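Local coordinates for lactococcal phage P2 ORF15 (Lactococcus phage p2, PDB 2WZP), which probably forms the central hub of the phage baseplate as its distal tail (Dit) protein, joining the tail to the receptor-binding proteins, at residues 197-200 against 201-204; 207-210 against 211-214; 105-108 against 109-113; 278-282 against 283-287; 123-127 against 128-132. All blocks are in the same frame, centred on the assembly; numbering follows the deposited sequence.

Contact 1: residues 197-200 against 201-204; sequences KYIK and GTSY
The rings of Y198 and Y204 make an oblique aromatic pair, set next to each other with similar headings, centroids 5.6 Å apart and planes at 46°. Their nearest atoms are Y198 CE1 and Y204 CE2, 3.5 Å apart. At the rim of the Y204 ring, near its plane, lies the carbonyl oxygen of K197, and elsewhere Y204 meets Y196 and Y206 edge-to-face. Both phenol oxygens find an acidic side chain on the chain of another protein. S203 OG, 3.4 Å from Y198 CA, is hydrogen-bonded to the backbone of that other protein.

Away from the rings the chain reverses, 201-204 running back roughly antiparallel to 197-200. T202 N donates to I199 O at 2.9 Å with an N-H...O angle of 162°, tying residue i+3 back to residue i. Beside this bond the CG2 branch of I199, anti to the backbone N, reaches T202 OG1 at 3.5 Å, the two side chains crossing obliquely.

The backbone of K200, extended with negative phi, and of G201, with positive phi (75°), together with that i to i+3 bond, defines a type II beta turn with glycine in its third position. It bends a loop of the C-terminal Dit region against partner proteins, consistent with an extended arm of Dit that holds baseplate components.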
loop_
_atom_site.group_PDB
_atom_site.type_symbol
_atom_site.label_atom_id
_atom_site.label_comp_id
_atom_site.label_asym_id
_atom_site.label_seq_id
_atom_site.Cartn_x
_atom_site.Cartn_y
_atom_site.Cartn_z
ATOM N N LYS M 197 -62.427 68.275 -4.124
ATOM C CA LYS M 197 -62.027 69.670 -3.980
ATOM C C LYS M 197 -60.899 69.784 -2.967
ATOM O O LYS M 197 -60.706 68.891 -2.111
ATOM C CB LYS M 197 -63.239 70.520 -3.519
ATOM C CG LYS M 197 -64.237 70.825 -4.650
ATOM C CD LYS M 197 -65.486 71.500 -4.176
ATOM C CE LYS M 197 -66.637 71.363 -5.129
ATOM N NZ LYS M 197 -67.375 70.089 -4.911
ATOM N N TYR M 198 -60.155 70.896 -3.072
ATOM C CA TYR M 198 -59.117 71.304 -2.129
ATOM C C TYR M 198 -59.820 72.327 -1.234
ATOM O O TYR M 198 -60.265 73.356 -1.704
ATOM C CB TYR M 198 -57.915 71.969 -2.846
ATOM C CG TYR M 198 -57.151 71.065 -3.780
ATOM C CD1 TYR M 198 -56.228 70.139 -3.291
ATOM C CD2 TYR M 198 -57.358 71.120 -5.157
ATOM C CE1 TYR M 198 -55.516 69.305 -4.153
ATOM C CE2 TYR M 198 -56.648 70.296 -6.028
ATOM C CZ TYR M 198 -55.721 69.402 -5.522
ATOM O OH TYR M 198 -55.047 68.594 -6.397
ATOM N N ILE M 199 -59.998 72.000 0.034
ATOM C CA ILE M 199 -60.652 72.867 1.019
ATOM C C ILE M 199 -59.680 72.969 2.194
ATOM O O ILE M 199 -59.393 71.957 2.826
ATOM C CB ILE M 199 -62.050 72.306 1.444
ATOM C CG1 ILE M 199 -62.941 71.968 0.205
ATOM C CG2 ILE M 199 -62.748 73.294 2.382
ATOM C CD1 ILE M 199 -64.093 71.027 0.453
ATOM N N LYS M 200 -59.134 74.171 2.469
ATOM C CA LYS M 200 -58.152 74.361 3.550
ATOM C C LYS M 200 -58.465 73.530 4.820
ATOM O O LYS M 200 -59.542 73.641 5.400
ATOM C CB LYS M 200 -57.967 75.856 3.892
ATOM C CG LYS M 200 -57.346 76.697 2.780
ATOM C CD LYS M 200 -56.703 77.986 3.260
ATOM C CE LYS M 200 -56.396 78.946 2.120
ATOM N NZ LYS M 200 -56.023 80.303 2.616
ATOM N N GLY M 201 -57.562 72.633 5.157
ATOM C CA GLY M 201 -57.652 71.807 6.354
ATOM C C GLY M 201 -58.627 70.646 6.375
ATOM O O GLY M 201 -58.634 69.885 7.342
ATOM N N THR M 202 -59.485 70.508 5.356
ATOM C CA THR M 202 -60.466 69.442 5.278
ATOM C C THR M 202 -60.407 68.761 3.919
ATOM O O THR M 202 -60.722 67.625 3.768
ATOM C CB THR M 202 -61.874 69.954 5.622
ATOM O OG1 THR M 202 -62.521 70.455 4.468
ATOM C CG2 THR M 202 -61.795 71.028 6.582
ATOM N N SER M 203 -59.996 69.559 2.955
ATOM C CA SER M 203 -59.788 69.302 1.537
ATOM C C SER M 203 -60.155 68.025 0.965
ATOM O O SER M 203 -61.297 67.820 0.552
ATOM C CB SER M 203 -58.314 69.417 1.315
ATOM O OG SER M 203 -57.941 68.937 0.083
ATOM N N TYR M 204 -59.045 67.189 0.850
ATOM C CA TYR M 204 -58.953 65.783 0.485
ATOM C C TYR M 204 -57.911 65.057 1.288
ATOM O O TYR M 204 -56.796 65.539 1.502
ATOM C CB TYR M 204 -58.994 65.461 -1.023
ATOM C CG TYR M 204 -57.684 65.279 -1.750
ATOM C CD1 TYR M 204 -56.867 64.171 -1.500
ATOM C CD2 TYR M 204 -57.319 66.133 -2.784
ATOM C CE1 TYR M 204 -55.671 63.986 -2.185
ATOM C CE2 TYR M 204 -56.148 65.936 -3.502
ATOM C CZ TYR M 204 -55.327 64.860 -3.206
ATOM O OH TYR M 204 -54.176 64.696 -3.937
#

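Contact 2: residues 207-210 against 211-214; sequences YGES and DIDR
E209 OE1 and R214 NH2 form a salt bridge at 2.5 Å; the planar groups are 13° apart, and the oxygen lies at the guanidinium edge, near its plane. The hydrogen bond within this pair is weak, bent to 118° at the hydrogen. The arginine is steadied by its own backbone neighbourhood: R214 NE donates to D211 O at 3.0 Å, with that oxygen almost in the guanidinium plane. R214 N binds the same oxygen from the opposite face of the carbonyl plane, at 3.1 Å, as the 3-10 segment begins.

Further out, E209 and I212 cross at about a right angle. The CD1 tip of I212 lies 3.7 Å from E209 CG and packs against the aliphatic stem of the glutamate; the bend of that stem at chi2 (-124°) turns the carboxylate toward R214.

Both charged groups have second partners on the chain of another protein: a basic side chain pairs with E209 OE2, and R214 NH1 donates to a backbone group of that protein. The intrachain pair is thus extended into a network with the other protein, and the buried carboxylate is probably stabilised in its charged form by positive groups at both oxygens.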
loop_
_atom_site.group_PDB
_atom_site.type_symbol
_atom_site.label_atom_id
_atom_site.label_comp_id
_atom_site.label_asym_id
_atom_site.label_seq_id
_atom_site.Cartn_x
_atom_site.Cartn_y
_atom_site.Cartn_z
ATOM N N TYR M 207 -58.666 57.881 2.014
ATOM C CA TYR M 207 -59.490 57.052 2.911
ATOM C C TYR M 207 -58.668 55.963 3.585
ATOM O O TYR M 207 -58.866 55.659 4.758
ATOM C CB TYR M 207 -60.682 56.420 2.152
ATOM C CG TYR M 207 -60.344 55.140 1.411
ATOM C CD1 TYR M 207 -60.588 53.893 1.984
ATOM C CD2 TYR M 207 -59.704 55.173 0.176
ATOM C CE1 TYR M 207 -60.214 52.710 1.338
ATOM C CE2 TYR M 207 -59.326 53.999 -0.477
ATOM C CZ TYR M 207 -59.595 52.771 0.102
ATOM O OH TYR M 207 -59.272 51.615 -0.566
ATOM N N GLY M 208 -57.785 55.365 2.805
ATOM C CA GLY M 208 -56.997 54.226 3.193
ATOM C C GLY M 208 -56.162 53.804 2.027
ATOM O O GLY M 208 -55.850 54.622 1.170
ATOM N N GLU M 209 -55.761 52.552 2.026
ATOM C CA GLU M 209 -54.910 51.946 0.996
ATOM C C GLU M 209 -55.606 50.719 0.430
ATOM O O GLU M 209 -56.350 50.037 1.149
ATOM C CB GLU M 209 -53.561 51.488 1.597
ATOM C CG GLU M 209 -52.737 52.561 2.276
ATOM C CD GLU M 209 -51.322 52.769 1.774
ATOM O OE1 GLU M 209 -50.711 51.802 1.262
ATOM O OE2 GLU M 209 -50.815 53.909 1.911
ATOM N N SER M 210 -55.360 50.416 -0.837
ATOM C CA SER M 210 -55.940 49.190 -1.391
ATOM C C SER M 210 -55.065 48.067 -0.818
ATOM O O SER M 210 -53.831 48.222 -0.742
ATOM C CB SER M 210 -55.972 49.207 -2.915
ATOM O OG SER M 210 -54.650 49.276 -3.407
ATOM N N ASP M 211 -55.722 47.019 -0.267
ATOM C CA ASP M 211 -55.084 45.886 0.400
ATOM C C ASP M 211 -54.220 46.346 1.603
ATOM O O ASP M 211 -53.044 46.000 1.685
ATOM C CB ASP M 211 -54.317 45.025 -0.615
ATOM C CG ASP M 211 -53.873 43.644 -0.158
ATOM O OD1 ASP M 211 -54.514 43.085 0.771
ATOM O OD2 ASP M 211 -52.943 43.078 -0.798
ATOM N N ILE M 212 -54.823 47.127 2.554
ATOM C CA ILE M 212 -54.140 47.600 3.776
ATOM C C ILE M 212 -53.715 46.372 4.628
ATOM O O ILE M 212 -52.738 46.393 5.390
ATOM C CB ILE M 212 -55.033 48.600 4.560
ATOM C CG1 ILE M 212 -54.279 49.340 5.682
ATOM C CG2 ILE M 212 -56.318 47.957 5.095
ATOM C CD1 ILE M 212 -53.285 50.365 5.252
ATOM N N ASP M 213 -54.444 45.294 4.410
ATOM C CA ASP M 213 -54.314 44.012 5.038
ATOM C C ASP M 213 -52.977 43.382 4.781
ATOM O O ASP M 213 -52.463 42.685 5.647
ATOM C CB ASP M 213 -55.425 43.119 4.536
ATOM C CG ASP M 213 -55.900 42.185 5.588
ATOM O OD1 ASP M 213 -55.723 40.945 5.404
ATOM O OD2 ASP M 213 -56.416 42.678 6.620
ATOM N N ARG M 214 -52.364 43.684 3.646
ATOM C CA ARG M 214 -51.040 43.158 3.312
ATOM C C ARG M 214 -49.998 43.439 4.411
ATOM O O ARG M 214 -49.024 42.711 4.508
ATOM C CB ARG M 214 -50.580 43.681 1.938
ATOM C CG ARG M 214 -49.795 44.973 1.988
ATOM C CD ARG M 214 -49.779 45.719 0.689
ATOM N NE ARG M 214 -50.371 47.030 0.897
ATOM C CZ ARG M 214 -49.695 48.154 0.829
ATOM N NH1 ARG M 214 -48.416 48.143 0.502
ATOM N NH2 ARG M 214 -50.289 49.298 1.066
#

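Contact 3: residues 105-108 against 109-113; sequences QLMK and DFVND
Q105 and D109 meet one turn apart on the amphipathic helix 100-115, a classic i to i+4 side-chain pair. From CB, Q105 sends CG anti to the backbone N (chi1 -165°), and CG passes 3.8 Å from D109 OD2. The bend at chi2, with the turn of the amide, brings NE2 round to D109, CD being about equally far from both carboxylate oxygens. At the tip, NE2 donates to D109 OD1 at 3.1 Å. The acceptor lies near the amide plane, yet the donor stands above the carboxylate plane, the two flat groups being turned 41° against each other.

The same OD1 accepts from a water that also takes a weak bond from K108 NZ. K108 NZ and D109 OD1 themselves are 4.7 Å apart. The buried flank differs: F110 meets W47 edge-to-face and, with M107, packs on L93 of strand 89-95. Another copy of the protein contributes I128 against Q105 and K108.

Beneath these side chains run the regular backbone bonds, such as V111 N to M107 O. One carbonyl has two donors: K108 O receives N112 N at 3.1 Å and, from the opposite face of its plane, N112 ND2 at 2.8 Å.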
loop_
_atom_site.group_PDB
_atom_site.type_symbol
_atom_site.label_atom_id
_atom_site.label_comp_id
_atom_site.label_asym_id
_atom_site.label_seq_id
_atom_site.Cartn_x
_atom_site.Cartn_y
_atom_site.Cartn_z
ATOM N N GLN M 105 -5.329 24.721 28.606
ATOM C CA GLN M 105 -6.419 25.619 28.966
ATOM C C GLN M 105 -7.362 25.868 27.783
ATOM O O GLN M 105 -8.580 25.780 27.954
ATOM C CB GLN M 105 -5.870 26.942 29.515
ATOM C CG GLN M 105 -6.920 27.787 30.237
ATOM C CD GLN M 105 -7.296 27.164 31.546
ATOM O OE1 GLN M 105 -6.519 27.183 32.490
ATOM N NE2 GLN M 105 -8.498 26.608 31.637
ATOM N N LEU M 106 -6.804 26.160 26.590
ATOM C CA LEU M 106 -7.572 26.395 25.360
ATOM C C LEU M 106 -8.409 25.178 24.962
ATOM O O LEU M 106 -9.586 25.357 24.682
ATOM C CB LEU M 106 -6.654 26.809 24.205
ATOM C CG LEU M 106 -6.035 28.207 24.298
ATOM C CD1 LEU M 106 -4.822 28.292 23.383
ATOM C CD2 LEU M 106 -7.070 29.299 24.007
ATOM N N MET M 107 -7.828 23.957 24.971
ATOM C CA MET M 107 -8.530 22.719 24.675
ATOM C C MET M 107 -9.674 22.499 25.648
ATOM O O MET M 107 -10.798 22.279 25.221
ATOM C CB MET M 107 -7.576 21.516 24.753
ATOM C CG MET M 107 -7.068 21.058 23.405
ATOM S SD MET M 107 -8.338 20.620 22.185
ATOM C CE MET M 107 -8.406 18.858 22.405
ATOM N N LYS M 108 -9.379 22.541 26.963
ATOM C CA LYS M 108 -10.325 22.347 28.062
ATOM C C LYS M 108 -11.487 23.337 27.978
ATOM O O LYS M 108 -12.643 22.922 28.079
ATOM C CB LYS M 108 -9.598 22.477 29.406
ATOM C CG LYS M 108 -10.398 21.988 30.593
ATOM C CD LYS M 108 -9.601 22.127 31.878
ATOM C CE LYS M 108 -10.475 21.979 33.108
ATOM N NZ LYS M 108 -11.472 23.082 33.235
ATOM N N ASP M 109 -11.198 24.631 27.761
ATOM C CA ASP M 109 -12.242 25.651 27.680
ATOM C C ASP M 109 -13.095 25.533 26.446
ATOM O O ASP M 109 -14.314 25.621 26.559
ATOM C CB ASP M 109 -11.659 27.067 27.813
ATOM C CG ASP M 109 -11.081 27.423 29.176
ATOM O OD1 ASP M 109 -11.173 26.572 30.119
ATOM O OD2 ASP M 109 -10.558 28.538 29.313
ATOM N N PHE M 110 -12.483 25.322 25.274
ATOM C CA PHE M 110 -13.221 25.187 24.027
ATOM C C PHE M 110 -14.192 24.022 24.044
ATOM O O PHE M 110 -15.361 24.201 23.712
ATOM C CB PHE M 110 -12.261 25.051 22.851
ATOM C CG PHE M 110 -12.946 25.057 21.511
ATOM C CD1 PHE M 110 -13.551 26.211 21.031
ATOM C CD2 PHE M 110 -12.985 23.912 20.727
ATOM C CE1 PHE M 110 -14.191 26.219 19.800
ATOM C CE2 PHE M 110 -13.624 23.921 19.490
ATOM C CZ PHE M 110 -14.213 25.078 19.032
ATOM N N VAL M 111 -13.708 22.831 24.417
ATOM C CA VAL M 111 -14.505 21.606 24.432
ATOM C C VAL M 111 -15.613 21.677 25.478
ATOM O O VAL M 111 -16.770 21.382 25.143
ATOM C CB VAL M 111 -13.644 20.312 24.495
ATOM C CG1 VAL M 111 -14.515 19.062 24.546
ATOM C CG2 VAL M 111 -12.671 20.241 23.318
ATOM N N ASN M 112 -15.289 22.139 26.709
ATOM C CA ASN M 112 -16.301 22.250 27.767
ATOM C C ASN M 112 -17.312 23.324 27.512
ATOM O O ASN M 112 -18.423 23.213 28.021
ATOM C CB ASN M 112 -15.717 22.317 29.175
ATOM C CG ASN M 112 -15.064 21.033 29.621
ATOM O OD1 ASN M 112 -15.686 19.978 29.743
ATOM N ND2 ASN M 112 -13.790 21.088 29.877
ATOM N N ASP M 113 -16.969 24.332 26.697
ATOM C CA ASP M 113 -17.903 25.380 26.301
ATOM C C ASP M 113 -18.935 24.803 25.366
ATOM O O ASP M 113 -20.102 25.156 25.478
ATOM C CB ASP M 113 -17.178 26.546 25.624
ATOM C CG ASP M 113 -16.617 27.586 26.569
ATOM O OD1 ASP M 113 -16.721 27.390 27.814
ATOM O OD2 ASP M 113 -16.024 28.561 26.077
HETATM O O HOH W 1 -13.412 24.840 31.372
#

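Contact 4: residues 278-282 against 283-287; sequences QGWKG and TTALN
This is a tight antiparallel beta hairpin, in which strands 276-281 and 284-287 pair at the margin of the six-stranded sheet in the C-terminal Dit region; within this chain 284-287 is the outermost strand. W280 and A285 face each other as a non-hydrogen-bonded pair and make the main side-chain contact. The methyl CB of A285 lies over one face of the indole, 3.6 Å from the centroid of the six-membered ring and 9° off its normal, a CH-pi contact. T283 O approaches the rim of the indole near its plane, 3.4 Å from CZ3.

With chi1 at -72°, W280 CG stands anti to its carbonyl carbon, and the indole extends across to the neighbouring strand. Q278, on the same face of the sheet, has an extended chain that brings its amide alongside: OE1 takes a weak bond from W280 NE1, and NE2 comes within 3.7 Å of A285 CB. Outside the hairpin, Y265 stacks with the indole.

The backbone evidence is regular. G279 and L286 exchange two bonds of 2.9 Å (N to O each way), both in the carbonyl planes. Nearer the turn, K281 N reaches T284 O at 2.9 Å, again in the carbonyl plane, whereas T284 N meets K281 O at 3.2 Å from above that plane. D264 OD2 accepts from G282 N.

G282, with positive phi (77°), and T283 occupy the central positions of a type II' beta turn, the compact reversal characteristic of beta hairpins with a two-residue loop.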
loop_
_atom_site.group_PDB
_atom_site.type_symbol
_atom_site.label_atom_id
_atom_site.label_comp_id
_atom_site.label_asym_id
_atom_site.label_seq_id
_atom_site.Cartn_x
_atom_site.Cartn_y
_atom_site.Cartn_z
ATOM N N GLN M 278 -46.866 29.262 24.471
ATOM C CA GLN M 278 -47.136 29.715 25.810
ATOM C C GLN M 278 -47.738 31.125 25.873
ATOM O O GLN M 278 -47.268 32.017 25.184
ATOM C CB GLN M 278 -45.870 29.563 26.707
ATOM C CG GLN M 278 -44.753 30.503 26.276
ATOM C CD GLN M 278 -43.498 30.573 27.092
ATOM O OE1 GLN M 278 -42.576 31.329 26.731
ATOM N NE2 GLN M 278 -43.428 29.836 28.204
ATOM N N GLY M 279 -48.764 31.295 26.702
ATOM C CA GLY M 279 -49.393 32.583 26.925
ATOM C C GLY M 279 -48.768 33.302 28.109
ATOM O O GLY M 279 -48.400 32.671 29.111
ATOM N N TRP M 280 -48.612 34.631 27.993
ATOM C CA TRP M 280 -48.005 35.431 29.066
ATOM C C TRP M 280 -48.982 36.449 29.632
ATOM O O TRP M 280 -49.612 37.197 28.875
ATOM C CB TRP M 280 -46.707 36.115 28.607
ATOM C CG TRP M 280 -45.553 35.175 28.438
ATOM C CD1 TRP M 280 -45.239 34.452 27.328
ATOM C CD2 TRP M 280 -44.496 34.951 29.373
ATOM N NE1 TRP M 280 -44.050 33.783 27.519
ATOM C CE2 TRP M 280 -43.601 34.031 28.785
ATOM C CE3 TRP M 280 -44.219 35.434 30.664
ATOM C CZ2 TRP M 280 -42.459 33.575 29.447
ATOM C CZ3 TRP M 280 -43.091 34.977 31.324
ATOM C CH2 TRP M 280 -42.241 34.037 30.730
ATOM N N LYS M 281 -49.181 36.413 30.946
ATOM C CA LYS M 281 -50.082 37.351 31.601
ATOM C C LYS M 281 -49.290 37.943 32.734
ATOM O O LYS M 281 -49.073 37.299 33.761
ATOM C CB LYS M 281 -51.391 36.688 32.061
ATOM C CG LYS M 281 -52.485 37.715 32.287
ATOM C CD LYS M 281 -53.826 37.121 32.711
ATOM C CE LYS M 281 -54.801 38.211 33.121
ATOM N NZ LYS M 281 -54.994 39.259 32.066
ATOM N N GLY M 282 -48.795 39.145 32.489
ATOM C CA GLY M 282 -47.879 39.834 33.378
ATOM C C GLY M 282 -46.531 39.185 33.165
ATOM O O GLY M 282 -46.015 39.146 32.027
ATOM N N THR M 283 -46.003 38.580 34.236
ATOM C CA THR M 283 -44.730 37.863 34.167
ATOM C C THR M 283 -44.956 36.361 34.326
ATOM O O THR M 283 -44.005 35.610 34.558
ATOM C CB THR M 283 -43.758 38.458 35.184
ATOM O OG1 THR M 283 -44.342 38.382 36.488
ATOM C CG2 THR M 283 -43.357 39.888 34.831
ATOM N N THR M 284 -46.230 35.925 34.206
ATOM C CA THR M 284 -46.641 34.529 34.355
ATOM C C THR M 284 -46.845 33.862 33.011
ATOM O O THR M 284 -47.640 34.347 32.195
ATOM C CB THR M 284 -47.895 34.410 35.244
ATOM O OG1 THR M 284 -47.707 35.156 36.440
ATOM C CG2 THR M 284 -48.240 32.961 35.582
ATOM N N ALA M 285 -46.179 32.703 32.821
ATOM C CA ALA M 285 -46.298 31.906 31.599
ATOM C C ALA M 285 -47.168 30.685 31.835
ATOM O O ALA M 285 -47.088 30.032 32.880
ATOM C CB ALA M 285 -44.936 31.483 31.096
ATOM N N LEU M 286 -47.995 30.378 30.841
ATOM C CA LEU M 286 -48.913 29.250 30.851
ATOM C C LEU M 286 -48.743 28.444 29.578
ATOM O O LEU M 286 -48.727 29.050 28.508
ATOM C CB LEU M 286 -50.315 29.840 30.810
ATOM C CG LEU M 286 -51.398 29.330 31.752
ATOM C CD1 LEU M 286 -52.756 29.627 31.157
ATOM C CD2 LEU M 286 -51.318 27.821 31.985
ATOM N N ASN M 287 -48.688 27.082 29.676
ATOM C CA ASN M 287 -48.639 26.231 28.490
ATOM C C ASN M 287 -50.018 26.227 27.817
ATOM O O ASN M 287 -51.023 25.796 28.395
ATOM C CB ASN M 287 -48.149 24.832 28.796
ATOM C CG ASN M 287 -48.012 23.899 27.595
ATOM O OD1 ASN M 287 -47.963 24.299 26.430
ATOM N ND2 ASN M 287 -47.919 22.608 27.863
#

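Contact 5: residues 123-127 against 128-132; sequences EYQTE and IFQVY
Y124 and F129 form the compact side of a beta hairpin that joins strands 120-125 and 130-140 in the N-terminal Dit region. The edge of F129 points into the face of Y124: centroids are 4.8 Å apart, planes 63°, and F129 CE1 stands over the centre of the tyrosine ring. F129 gets there because its CG sits between the backbone N and the carbonyl carbon (chi1 52°), turning the ring across to the partner strand, between T126 and Y124. One face of that ring has T126 OG1 over its centre, 3.3 Å from CE1 of F129, while Y124 O lies at its edge. V131 CG2 adds apolar contact with Y124 CD2 at 4.1 Å. Y33 and W164 of the same chain and Y104 of another copy of the protein add packing; K142 of that copy donates to Y124 OH.

The backbone N-H bonds are nearly linear: Y124 N to V131 O is 2.8 Å with 173° at the hydrogen, and T126 N to F129 O 2.9 Å. E127, at the turn, is exposed and poorly ordered.

The other face, carrying E123, Q125, Q130 and Y132, is more polar and reaches solvent at Q130, although E123 is buried. The amides of Q125 and Q130 stack nearly parallel, NE2 of Q125 lying 3.7 Å from CD of Q130. Q130 NE2 donates to E123 OE2 at 3.0 Å, from above the carboxylate plane. E123 CG lies against Y132 CE1, and E123 OE1, hydrogen-bonded to H36, accepts from a water 2.8 Å from Y132 OH in the ring plane.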
loop_
_atom_site.group_PDB
_atom_site.type_symbol
_atom_site.label_atom_id
_atom_site.label_comp_id
_atom_site.label_asym_id
_atom_site.label_seq_id
_atom_site.Cartn_x
_atom_site.Cartn_y
_atom_site.Cartn_z
ATOM N N GLU M 123 -20.917 29.811 12.524
ATOM C CA GLU M 123 -21.135 30.923 11.610
ATOM C C GLU M 123 -20.182 30.698 10.426
ATOM O O GLU M 123 -19.010 30.420 10.617
ATOM C CB GLU M 123 -20.856 32.246 12.314
ATOM C CG GLU M 123 -21.041 33.454 11.427
ATOM C CD GLU M 123 -20.759 34.776 12.107
ATOM O OE1 GLU M 123 -21.013 34.898 13.329
ATOM O OE2 GLU M 123 -20.293 35.700 11.405
ATOM N N TYR M 124 -20.702 30.750 9.221
ATOM C CA TYR M 124 -19.953 30.532 7.982
ATOM C C TYR M 124 -20.147 31.797 7.149
ATOM O O TYR M 124 -21.253 32.080 6.676
ATOM C CB TYR M 124 -20.502 29.282 7.269
ATOM C CG TYR M 124 -19.921 28.924 5.918
ATOM C CD1 TYR M 124 -18.600 29.228 5.598
ATOM C CD2 TYR M 124 -20.655 28.175 5.002
ATOM C CE1 TYR M 124 -18.036 28.823 4.386
ATOM C CE2 TYR M 124 -20.091 27.732 3.805
ATOM C CZ TYR M 124 -18.783 28.067 3.494
ATOM O OH TYR M 124 -18.239 27.619 2.313
ATOM N N GLN M 125 -19.083 32.601 7.064
ATOM C CA GLN M 125 -19.116 33.877 6.366
ATOM C C GLN M 125 -18.118 33.981 5.228
ATOM O O GLN M 125 -16.941 33.662 5.397
ATOM C CB GLN M 125 -18.924 35.047 7.344
ATOM C CG GLN M 125 -19.264 36.363 6.682
ATOM C CD GLN M 125 -18.934 37.566 7.493
ATOM O OE1 GLN M 125 -18.028 37.569 8.337
ATOM N NE2 GLN M 125 -19.659 38.632 7.218
ATOM N N THR M 126 -18.616 34.448 4.064
ATOM C CA THR M 126 -17.856 34.719 2.838
ATOM C C THR M 126 -18.263 36.109 2.338
ATOM O O THR M 126 -18.970 36.826 3.045
ATOM C CB THR M 126 -18.016 33.601 1.790
ATOM O OG1 THR M 126 -19.366 33.549 1.349
ATOM C CG2 THR M 126 -17.558 32.246 2.300
ATOM N N GLU M 127 -17.797 36.513 1.152
ATOM C CA GLU M 127 -18.130 37.818 0.566
ATOM C C GLU M 127 -19.584 37.824 0.070
ATOM O O GLU M 127 -20.169 38.896 -0.083
ATOM C CB GLU M 127 -17.169 38.142 -0.591
ATOM C CG GLU M 127 -15.708 38.204 -0.184
ATOM C CD GLU M 127 -14.722 38.294 -1.331
ATOM O OE1 GLU M 127 -14.610 39.391 -1.927
ATOM O OE2 GLU M 127 -14.080 37.267 -1.656
ATOM N N ILE M 128 -20.166 36.621 -0.156
ATOM C CA ILE M 128 -21.526 36.448 -0.667
ATOM C C ILE M 128 -22.580 36.003 0.355
ATOM O O ILE M 128 -23.766 36.175 0.098
ATOM C CB ILE M 128 -21.579 35.674 -2.011
ATOM C CG1 ILE M 128 -21.105 34.217 -1.865
ATOM C CG2 ILE M 128 -20.786 36.409 -3.075
ATOM C CD1 ILE M 128 -21.816 33.259 -2.810
ATOM N N PHE M 129 -22.168 35.444 1.494
ATOM C CA PHE M 129 -23.130 35.048 2.522
ATOM C C PHE M 129 -22.588 35.143 3.927
ATOM O O PHE M 129 -21.373 35.228 4.115
ATOM C CB PHE M 129 -23.671 33.628 2.273
ATOM C CG PHE M 129 -22.646 32.543 2.057
ATOM C CD1 PHE M 129 -21.858 32.086 3.109
ATOM C CD2 PHE M 129 -22.518 31.924 0.819
ATOM C CE1 PHE M 129 -20.936 31.060 2.916
ATOM C CE2 PHE M 129 -21.594 30.901 0.628
ATOM C CZ PHE M 129 -20.809 30.478 1.679
ATOM N N GLN M 130 -23.507 35.089 4.919
ATOM C CA GLN M 130 -23.248 34.995 6.358
ATOM C C GLN M 130 -24.353 34.091 6.919
ATOM O O GLN M 130 -25.450 34.549 7.225
ATOM C CB GLN M 130 -23.246 36.354 7.013
ATOM C CG GLN M 130 -22.760 36.320 8.447
ATOM C CD GLN M 130 -22.749 37.686 9.064
ATOM O OE1 GLN M 130 -23.402 38.637 8.591
ATOM N NE2 GLN M 130 -21.999 37.812 10.136
ATOM N N VAL M 131 -24.077 32.789 6.951
ATOM C CA VAL M 131 -25.026 31.742 7.349
ATOM C C VAL M 131 -24.615 30.975 8.617
ATOM O O VAL M 131 -23.492 31.130 9.102
ATOM C CB VAL M 131 -25.408 30.805 6.184
ATOM C CG1 VAL M 131 -25.948 31.602 4.984
ATOM C CG2 VAL M 131 -24.222 29.948 5.784
ATOM N N TYR M 132 -25.567 30.200 9.186
ATOM C CA TYR M 132 -25.360 29.493 10.430
ATOM C C TYR M 132 -25.774 28.042 10.347
ATOM O O TYR M 132 -26.617 27.673 9.528
ATOM C CB TYR M 132 -26.134 30.200 11.547
ATOM C CG TYR M 132 -25.773 31.663 11.677
ATOM C CD1 TYR M 132 -24.734 32.074 12.506
ATOM C CD2 TYR M 132 -26.472 32.644 10.965
ATOM C CE1 TYR M 132 -24.391 33.419 12.625
ATOM C CE2 TYR M 132 -26.107 33.989 11.043
ATOM C CZ TYR M 132 -25.071 34.372 11.884
ATOM O OH TYR M 132 -24.712 35.695 12.033
HETATM O O HOH W 2 -23.091 36.791 13.996
#

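How the contacts relate
All five contacts are local, being turns, hairpins or a turn-to-turn contact along one helix, set in series along the chain, with no direct touch between them apart from the adjoining ends of contacts 1 and 2. Those two, centres 22 Å apart, follow the loop between strands 195-196 and 218-220. Contact 4 lies in the same family region, 33 Å from contact 2 between centres. Contacts 3 and 5 belong to the N-terminal region, their nearest atoms about 10 Å apart. They relate more directly between subunits: I128 of contact 5 packs on Q105 of contact 3 in a neighbouring copy. Contacts 1 and 3 lie on opposite sides of the chain's centre, 71 Å apart between centres.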